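Local coordinates for pentafunctional AROM polypeptide (Schizosaccharomyces pombe, PDB 5SWV), which probably catalyses the dehydration of 3-dehydroquinate and the NADPH-dependent reduction of 3-dehydroshikimate, two of the five shikimate-pathway steps of the AROM polypeptide, at residues 75-80 with 109-114; 315-320 with 331-336; 370-375 with 395-400. All blocks are in the same frame, centred on the assembly; numbering follows the deposited sequence.

Contact 1: residues 75-80 with 109-114; sequences PIIFTI and CDFVDV
The carboxylate of D110 reaches across to the start of strand 76-79 and takes the backbone N-H of I76, a side chain serving as acceptor here in place of a backbone carbonyl: I76 N lies 3.0 Å from D110 OD1 in a nearly straight bond (167°). The donor comes from above the carboxylate plane, and P75 CB rests 3.7 Å from D110 CG. The same OD1 forms a salt bridge with R69, so a charged group closes this end of the strand pair. I76 O then accepts F111 N at 3.1 Å, in its carbonyl plane, F111 O receives F78 N, and F78 O receives D113 N. This is the parallel pairing of a beta-alpha-beta unit, strand 76-79, helix 94-106 and strand 111-115, within the TIM barrel of the type I dehydroquinase. On one face I77 CG1 lies obliquely against the F111 ring, 3.6 Å from CD1, and beyond it T79 OG1 sits 3.3 Å from D113 CB while hydrogen-bonding to E40. D113 turns its carboxylate to S138 and R81. On the other face F78 CG stands anti to its backbone N (chi1 -176°), carrying the ring under helices 58-69 and 94-106, where C109 SG approaches it obliquely, 5.0 Å from the ring centroid.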
loop_
_atom_site.group_PDB
_atom_site.type_symbol
_atom_site.label_atom_id
_atom_site.label_comp_id
_atom_site.label_asym_id
_atom_site.label_seq_id
_atom_site.Cartn_x
_atom_site.Cartn_y
_atom_site.Cartn_z
ATOM N N PRO A 75 -7.510 1.434 3.077
ATOM C CA PRO A 75 -8.737 2.048 3.565
ATOM C C PRO A 75 -9.900 1.852 2.588
ATOM O O PRO A 75 -9.686 1.784 1.368
ATOM C CB PRO A 75 -8.387 3.540 3.659
ATOM C CG PRO A 75 -6.903 3.618 3.647
ATOM C CD PRO A 75 -6.384 2.381 3.006
ATOM N N ILE A 76 -11.114 1.772 3.123
ATOM C CA ILE A 76 -12.288 1.472 2.319
ATOM C C ILE A 76 -13.278 2.617 2.356
ATOM O O ILE A 76 -13.501 3.239 3.398
ATOM C CB ILE A 76 -12.923 0.143 2.765
ATOM C CG1 ILE A 76 -11.992 -1.003 2.363
ATOM C CG2 ILE A 76 -14.298 -0.074 2.138
ATOM C CD1 ILE A 76 -12.278 -2.309 3.064
ATOM N N ILE A 77 -13.847 2.891 1.188
ATOM C CA ILE A 77 -14.893 3.861 1.039
ATOM C C ILE A 77 -16.127 3.044 0.713
ATOM O O ILE A 77 -16.094 2.190 -0.168
ATOM C CB ILE A 77 -14.554 4.850 -0.084
ATOM C CG1 ILE A 77 -13.275 5.621 0.250
ATOM C CG2 ILE A 77 -15.691 5.820 -0.303
ATOM C CD1 ILE A 77 -12.535 6.122 -0.966
ATOM N N PHE A 78 -17.202 3.301 1.442
ATOM C CA PHE A 78 -18.452 2.554 1.332
ATOM C C PHE A 78 -19.456 3.463 0.629
ATOM O O PHE A 78 -19.943 4.434 1.214
ATOM C CB PHE A 78 -18.913 2.181 2.741
ATOM C CG PHE A 78 -20.148 1.323 2.798
ATOM C CD1 PHE A 78 -21.411 1.897 2.809
ATOM C CD2 PHE A 78 -20.044 -0.056 2.922
ATOM C CE1 PHE A 78 -22.553 1.098 2.895
ATOM C CE2 PHE A 78 -21.168 -0.856 3.020
ATOM C CZ PHE A 78 -22.430 -0.287 3.004
ATOM N N THR A 79 -19.751 3.155 -0.628
ATOM C CA THR A 79 -20.515 4.067 -1.464
ATOM C C THR A 79 -21.752 3.421 -2.013
ATOM O O THR A 79 -21.678 2.478 -2.797
ATOM C CB THR A 79 -19.657 4.618 -2.606
ATOM O OG1 THR A 79 -18.608 5.391 -2.042
ATOM C CG2 THR A 79 -20.448 5.553 -3.506
ATOM N N ILE A 80 -22.891 3.943 -1.571
ATOM C CA ILE A 80 -24.180 3.656 -2.178
ATOM C C ILE A 80 -24.542 4.832 -3.055
ATOM O O ILE A 80 -24.897 5.899 -2.550
ATOM C CB ILE A 80 -25.299 3.512 -1.141
ATOM C CG1 ILE A 80 -25.023 2.355 -0.195
ATOM C CG2 ILE A 80 -26.641 3.306 -1.849
ATOM C CD1 ILE A 80 -26.001 2.330 0.968
ATOM N N CYS A 109 -15.637 1.077 8.540
ATOM C CA CYS A 109 -15.268 1.615 7.235
ATOM C C CYS A 109 -14.618 2.967 7.475
ATOM O O CYS A 109 -15.062 3.723 8.347
ATOM C CB CYS A 109 -16.476 1.762 6.304
ATOM S SG CYS A 109 -17.033 0.197 5.579
ATOM N N ASP A 110 -13.574 3.261 6.700
ATOM C CA ASP A 110 -12.802 4.496 6.867
ATOM C C ASP A 110 -13.598 5.707 6.422
ATOM O O ASP A 110 -13.593 6.732 7.110
ATOM C CB ASP A 110 -11.495 4.418 6.102
ATOM C CG ASP A 110 -10.663 3.237 6.522
ATOM O OD1 ASP A 110 -11.006 2.099 6.120
ATOM O OD2 ASP A 110 -9.675 3.456 7.258
ATOM N N PHE A 111 -14.293 5.571 5.288
ATOM C CA PHE A 111 -15.197 6.604 4.777
ATOM C C PHE A 111 -16.556 6.024 4.387
ATOM O O PHE A 111 -16.671 4.849 4.058
ATOM C CB PHE A 111 -14.629 7.253 3.511
ATOM C CG PHE A 111 -13.240 7.783 3.648
ATOM C CD1 PHE A 111 -12.147 6.970 3.392
ATOM C CD2 PHE A 111 -13.021 9.110 3.965
ATOM C CE1 PHE A 111 -10.855 7.465 3.480
ATOM C CE2 PHE A 111 -11.733 9.615 4.059
ATOM C CZ PHE A 111 -10.646 8.793 3.819
ATOM N N VAL A 112 -17.572 6.881 4.395
ATOM C CA VAL A 112 -18.880 6.576 3.813
ATOM C C VAL A 112 -19.272 7.753 2.920
ATOM O O VAL A 112 -19.169 8.910 3.329
ATOM C CB VAL A 112 -19.960 6.363 4.907
ATOM C CG1 VAL A 112 -21.360 6.276 4.308
ATOM C CG2 VAL A 112 -19.672 5.099 5.706
ATOM N N ASP A 113 -19.707 7.448 1.700
ATOM C CA ASP A 113 -20.260 8.450 0.805
ATOM C C ASP A 113 -21.723 8.619 1.130
ATOM O O ASP A 113 -22.510 7.651 1.036
ATOM C CB ASP A 113 -20.104 8.031 -0.662
ATOM C CG ASP A 113 -20.406 9.178 -1.642
ATOM O OD1 ASP A 113 -21.577 9.637 -1.717
ATOM O OD2 ASP A 113 -19.477 9.604 -2.368
ATOM N N VAL A 114 -22.086 9.840 1.499
ATOM C CA VAL A 114 -23.453 10.167 1.821
ATOM C C VAL A 114 -23.940 11.202 0.818
ATOM O O VAL A 114 -23.491 12.334 0.828
ATOM C CB VAL A 114 -23.551 10.714 3.252
ATOM C CG1 VAL A 114 -24.985 11.086 3.604
ATOM C CG2 VAL A 114 -23.007 9.695 4.239
HETATM O O HOH W 1 -25.092 7.584 -0.172
#

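Contact 2: residues 315-320 with 331-336; sequences SVMKFM and GAVNTI
V333 and I336 face a short 3-10 turn and are met by V316, M317 and M320. V316 crosses V333 at about a right angle, its CG1 3.9 Å from V333 CB. Its other methyl, CG2, goes to I336 instead and stands 3.7 Å from I336 CD1, so the fork of one valine spans V333 and I336. M317 slants across V333, with CG 3.5 Å from V333 CG2. Its chain runs extended through chi2 and then bends at chi3 (73°), which lays the thioether along the backbone at the start of 331-336: SD is 3.6 Å from A332 N, and CE also rests near G331 C. G331, with positive phi, is the C-prime residue of a Schellman motif that ends helix 325-330, and M317 therefore packs on the turn leaving that helix. M320 meets I336 at about a right angle. Bends at chi2 and chi3 bring SD and CE against the isoleucine, CE lying 3.9 Å from I336 CG2. Side chain meets side chain through apolar atoms alone; two backbone bonds hold the turn, F319 N to V316 O and M320 N to M317 O. In the shikimate dehydrogenase substrate-binding domain, the turn follows strand 303-308 along the chain and precedes strand 322-323. L323 touches M317 and V333, L298 of helix 295-298 touches I336, and a classic bulge at N334 and T335, opposite D350, leads into strand 335-340.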
loop_
_atom_site.group_PDB
_atom_site.type_symbol
_atom_site.label_atom_id
_atom_site.label_comp_id
_atom_site.label_asym_id
_atom_site.label_seq_id
_atom_site.Cartn_x
_atom_site.Cartn_y
_atom_site.Cartn_z
ATOM N N SER A 315 27.984 5.001 5.192
ATOM C CA SER A 315 28.756 6.210 4.896
ATOM C C SER A 315 27.956 7.286 4.175
ATOM O O SER A 315 28.365 8.435 4.159
ATOM C CB SER A 315 30.010 5.874 4.094
ATOM O OG SER A 315 29.666 5.233 2.892
ATOM N N VAL A 316 26.824 6.920 3.592
ATOM C CA VAL A 316 25.975 7.880 2.901
ATOM C C VAL A 316 25.165 8.735 3.873
ATOM O O VAL A 316 24.770 9.845 3.531
ATOM C CB VAL A 316 25.034 7.169 1.887
ATOM C CG1 VAL A 316 23.805 6.566 2.565
ATOM C CG2 VAL A 316 24.627 8.116 0.776
ATOM N N MET A 317 24.918 8.211 5.070
ATOM C CA MET A 317 24.077 8.886 6.079
ATOM C C MET A 317 24.555 10.291 6.449
ATOM O O MET A 317 23.749 11.141 6.805
ATOM C CB MET A 317 23.966 8.022 7.337
ATOM C CG MET A 317 23.166 6.761 7.091
ATOM S SD MET A 317 23.260 5.551 8.411
ATOM C CE MET A 317 22.254 6.371 9.650
ATOM N N LYS A 318 25.868 10.489 6.392
ATOM C CA LYS A 318 26.515 11.805 6.279
ATOM C C LYS A 318 25.659 12.898 5.597
ATOM O O LYS A 318 25.456 13.978 6.165
ATOM C CB LYS A 318 27.806 11.635 5.463
ATOM C CG LYS A 318 28.990 12.463 5.923
ATOM C CD LYS A 318 30.055 12.636 4.823
ATOM C CE LYS A 318 30.557 11.329 4.204
ATOM N NZ LYS A 318 30.992 10.316 5.221
ATOM N N PHE A 319 25.153 12.595 4.397
ATOM C CA PHE A 319 24.485 13.575 3.547
ATOM C C PHE A 319 23.000 13.743 3.792
ATOM O O PHE A 319 22.354 14.537 3.094
ATOM C CB PHE A 319 24.636 13.196 2.069
ATOM C CG PHE A 319 26.049 13.079 1.608
ATOM C CD1 PHE A 319 26.873 14.195 1.576
ATOM C CD2 PHE A 319 26.556 11.858 1.178
ATOM C CE1 PHE A 319 28.184 14.095 1.139
ATOM C CE2 PHE A 319 27.866 11.748 0.741
ATOM C CZ PHE A 319 28.683 12.867 0.721
ATOM N N MET A 320 22.434 12.984 4.721
ATOM C CA MET A 320 21.010 13.059 4.999
ATOM C C MET A 320 20.757 14.122 6.047
ATOM O O MET A 320 21.528 14.270 6.995
ATOM C CB MET A 320 20.490 11.720 5.519
ATOM C CG MET A 320 20.678 10.516 4.601
ATOM S SD MET A 320 19.865 10.639 2.983
ATOM C CE MET A 320 21.248 11.241 2.018
ATOM N N GLY A 331 20.664 1.946 11.735
ATOM C CA GLY A 331 21.893 2.681 11.434
ATOM C C GLY A 331 22.369 2.457 10.008
ATOM O O GLY A 331 23.554 2.216 9.768
ATOM N N ALA A 332 21.436 2.515 9.063
ATOM C CA ALA A 332 21.742 2.227 7.675
ATOM C C ALA A 332 20.675 2.797 6.755
ATOM O O ALA A 332 19.479 2.765 7.067
ATOM C CB ALA A 332 21.871 0.728 7.472
ATOM N N VAL A 333 21.128 3.317 5.619
ATOM C CA VAL A 333 20.243 3.855 4.592
ATOM C C VAL A 333 20.380 3.032 3.318
ATOM O O VAL A 333 21.488 2.822 2.862
ATOM C CB VAL A 333 20.587 5.330 4.333
ATOM C CG1 VAL A 333 19.954 5.851 3.051
ATOM C CG2 VAL A 333 20.117 6.177 5.505
ATOM N N ASN A 334 19.259 2.551 2.772
ATOM C CA ASN A 334 19.214 2.044 1.382
ATOM C C ASN A 334 18.307 2.835 0.423
ATOM O O ASN A 334 18.185 2.457 -0.734
ATOM C CB ASN A 334 18.805 0.564 1.359
ATOM C CG ASN A 334 17.299 0.357 1.401
ATOM O OD1 ASN A 334 16.522 1.268 1.741
ATOM N ND2 ASN A 334 16.870 -0.859 1.068
ATOM N N THR A 335 17.637 3.881 0.909
ATOM C CA THR A 335 16.673 4.633 0.112
ATOM C C THR A 335 16.767 6.099 0.462
ATOM O O THR A 335 16.369 6.494 1.543
ATOM C CB THR A 335 15.239 4.151 0.381
ATOM O OG1 THR A 335 15.115 2.791 -0.037
ATOM C CG2 THR A 335 14.224 4.981 -0.368
ATOM N N ILE A 336 17.284 6.889 -0.471
ATOM C CA ILE A 336 17.411 8.329 -0.317
ATOM C C ILE A 336 16.239 9.029 -0.998
ATOM O O ILE A 336 16.033 8.866 -2.192
ATOM C CB ILE A 336 18.742 8.811 -0.933
ATOM C CG1 ILE A 336 19.915 8.139 -0.198
ATOM C CG2 ILE A 336 18.845 10.340 -0.889
ATOM C CD1 ILE A 336 21.285 8.435 -0.776
#

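Contact 3: residues 370-375 with 395-400; sequences LRDTNG and GVSRIY
V396 fits its forked side chain against the strand entry at 370-375. From CB, which lies 4.1 Å from T373 O, CG1 points anti to the backbone N (chi1 171°) and meets both T373 O, 3.4 Å away, and G375 N at 3.5 Å, beside a residue with no side chain to block it. CG2 branches the other way and meets T373 OG1 at 3.7 Å, with L370 CB a little farther off. T373 OG1 is itself tied back to L370 O. The same T373 O gathers two backbone donors, S397 N at 3.0 Å in its carbonyl plane and R398 N, plus a weak bond from S397 OG. Regular parallel pairing follows: R398 O accepts G375 N at 2.8 Å, almost straight (174°), and G375 O accepts Y400 N while lying at the edge of the Y400 ring. N374 and R398 run side by side, N374 OD1 being 3.2 Å from R398 CG. Ahead of the strands, D372 N bonds to G395 O, where a Schellman motif ends helix 382-393. This beta-alpha-beta unit belongs to a six-stranded parallel sheet with Rossmann-like strand order 3-2-1-4-5-6; strand 440-445 borders 374-378, strand 422-426 borders 398-403, and V396 also touches L391 of the connecting helix.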
loop_
_atom_site.group_PDB
_atom_site.type_symbol
_atom_site.label_atom_id
_atom_site.label_comp_id
_atom_site.label_asym_id
_atom_site.label_seq_id
_atom_site.Cartn_x
_atom_site.Cartn_y
_atom_site.Cartn_z
ATOM N N LEU A 370 -0.504 -13.620 12.384
ATOM C CA LEU A 370 0.592 -14.084 13.235
ATOM C C LEU A 370 0.520 -13.540 14.659
ATOM O O LEU A 370 1.442 -13.788 15.440
ATOM C CB LEU A 370 1.955 -13.733 12.608
ATOM C CG LEU A 370 2.378 -14.459 11.318
ATOM C CD1 LEU A 370 3.672 -13.884 10.763
ATOM C CD2 LEU A 370 2.542 -15.949 11.553
ATOM N N ARG A 371 -0.544 -12.812 15.015
ATOM C CA ARG A 371 -0.754 -12.419 16.412
ATOM C C ARG A 371 -0.698 -13.642 17.303
ATOM O O ARG A 371 -1.367 -14.627 17.035
ATOM C CB ARG A 371 -2.074 -11.666 16.657
ATOM C CG ARG A 371 -1.844 -10.253 17.185
ATOM C CD ARG A 371 -3.113 -9.407 17.258
ATOM N NE ARG A 371 -2.893 -8.099 16.612
ATOM C CZ ARG A 371 -3.841 -7.285 16.123
ATOM N NH1 ARG A 371 -3.478 -6.135 15.543
ATOM N NH2 ARG A 371 -5.141 -7.590 16.205
ATOM N N ASP A 372 0.139 -13.563 18.334
ATOM C CA ASP A 372 0.300 -14.600 19.344
ATOM C C ASP A 372 0.693 -15.956 18.767
ATOM O O ASP A 372 0.106 -16.966 19.121
ATOM C CB ASP A 372 -0.967 -14.704 20.209
ATOM C CG ASP A 372 -1.208 -13.460 21.057
ATOM O OD1 ASP A 372 -0.236 -12.761 21.442
ATOM O OD2 ASP A 372 -2.389 -13.202 21.368
ATOM N N THR A 373 1.674 -15.965 17.869
ATOM C CA THR A 373 2.226 -17.206 17.298
ATOM C C THR A 373 3.702 -17.292 17.632
ATOM O O THR A 373 4.257 -16.382 18.226
ATOM C CB THR A 373 2.075 -17.247 15.767
ATOM O OG1 THR A 373 2.632 -16.053 15.187
ATOM C CG2 THR A 373 0.627 -17.366 15.397
ATOM N N ASN A 374 4.332 -18.392 17.249
ATOM C CA ASN A 374 5.749 -18.569 17.467
ATOM C C ASN A 374 6.512 -18.496 16.169
ATOM O O ASN A 374 6.075 -19.054 15.164
ATOM C CB ASN A 374 6.003 -19.916 18.112
ATOM C CG ASN A 374 5.197 -20.109 19.375
ATOM O OD1 ASN A 374 5.077 -19.207 20.216
ATOM N ND2 ASN A 374 4.625 -21.278 19.511
ATOM N N GLY A 375 7.665 -17.827 16.209
ATOM C CA GLY A 375 8.533 -17.690 15.050
ATOM C C GLY A 375 9.944 -18.167 15.313
ATOM O O GLY A 375 10.318 -18.417 16.452
ATOM N N GLY A 395 3.349 -9.289 14.878
ATOM C CA GLY A 395 2.631 -9.776 16.060
ATOM C C GLY A 395 3.080 -11.112 16.651
ATOM O O GLY A 395 2.429 -11.622 17.561
ATOM N N VAL A 396 4.179 -11.681 16.170
ATOM C CA VAL A 396 4.704 -12.925 16.738
ATOM C C VAL A 396 5.055 -12.721 18.222
ATOM O O VAL A 396 5.832 -11.837 18.559
ATOM C CB VAL A 396 5.951 -13.407 15.963
ATOM C CG1 VAL A 396 6.642 -14.564 16.672
ATOM C CG2 VAL A 396 5.568 -13.824 14.555
ATOM N N SER A 397 4.481 -13.535 19.101
ATOM C CA SER A 397 4.680 -13.374 20.564
ATOM C C SER A 397 5.876 -14.148 21.132
ATOM O O SER A 397 6.313 -13.842 22.231
ATOM C CB SER A 397 3.417 -13.742 21.336
ATOM O OG SER A 397 3.056 -15.069 21.032
ATOM N N ARG A 398 6.381 -15.153 20.416
ATOM C CA ARG A 398 7.645 -15.794 20.787
ATOM C C ARG A 398 8.529 -15.903 19.560
ATOM O O ARG A 398 8.252 -16.670 18.658
ATOM C CB ARG A 398 7.415 -17.174 21.402
ATOM C CG ARG A 398 6.310 -17.207 22.449
ATOM C CD ARG A 398 6.356 -18.431 23.338
ATOM N NE ARG A 398 7.452 -18.283 24.290
ATOM C CZ ARG A 398 7.495 -18.770 25.533
ATOM N NH1 ARG A 398 8.573 -18.542 26.281
ATOM N NH2 ARG A 398 6.480 -19.469 26.056
ATOM N N ILE A 399 9.596 -15.118 19.547
ATOM C CA ILE A 399 10.531 -15.071 18.443
ATOM C C ILE A 399 11.764 -15.884 18.851
ATOM O O ILE A 399 12.622 -15.387 19.595
ATOM C CB ILE A 399 10.910 -13.606 18.112
ATOM C CG1 ILE A 399 9.654 -12.764 17.846
ATOM C CG2 ILE A 399 11.810 -13.539 16.895
ATOM C CD1 ILE A 399 9.875 -11.267 17.879
ATOM N N TYR A 400 11.834 -17.136 18.386
ATOM C CA TYR A 400 12.983 -18.006 18.667
ATOM C C TYR A 400 14.173 -17.620 17.798
ATOM O O TYR A 400 14.008 -17.277 16.620
ATOM C CB TYR A 400 12.611 -19.496 18.526
ATOM C CG TYR A 400 11.713 -19.943 19.654
ATOM C CD1 TYR A 400 10.325 -19.802 19.568
ATOM C CD2 TYR A 400 12.244 -20.432 20.843
ATOM C CE1 TYR A 400 9.489 -20.171 20.622
ATOM C CE2 TYR A 400 11.419 -20.805 21.900
ATOM C CZ TYR A 400 10.035 -20.671 21.787
ATOM O OH TYR A 400 9.202 -21.032 22.831
#

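In the fold
From the N terminus the contacts follow in series, none enclosing or crossing another. Contact 1 closes the excursion through helix 94-106 and joins two neighbouring strands of the dehydroquinase barrel. Contact 2 comes next, about 40 Å away between centres and on the opposite side of the chain's centre; it closes a short loop through strand 322-323 and helix 325-330, tying a 3-10 turn to the start of strand 335-340 in a mixed sheet. Contact 3 closes a right-handed crossover through helix 382-393 in the second parallel sheet. Its nearest atoms stay about 14 Å from contact 1 and about 18 Å from contact 2, and each contact lies at a different sheet.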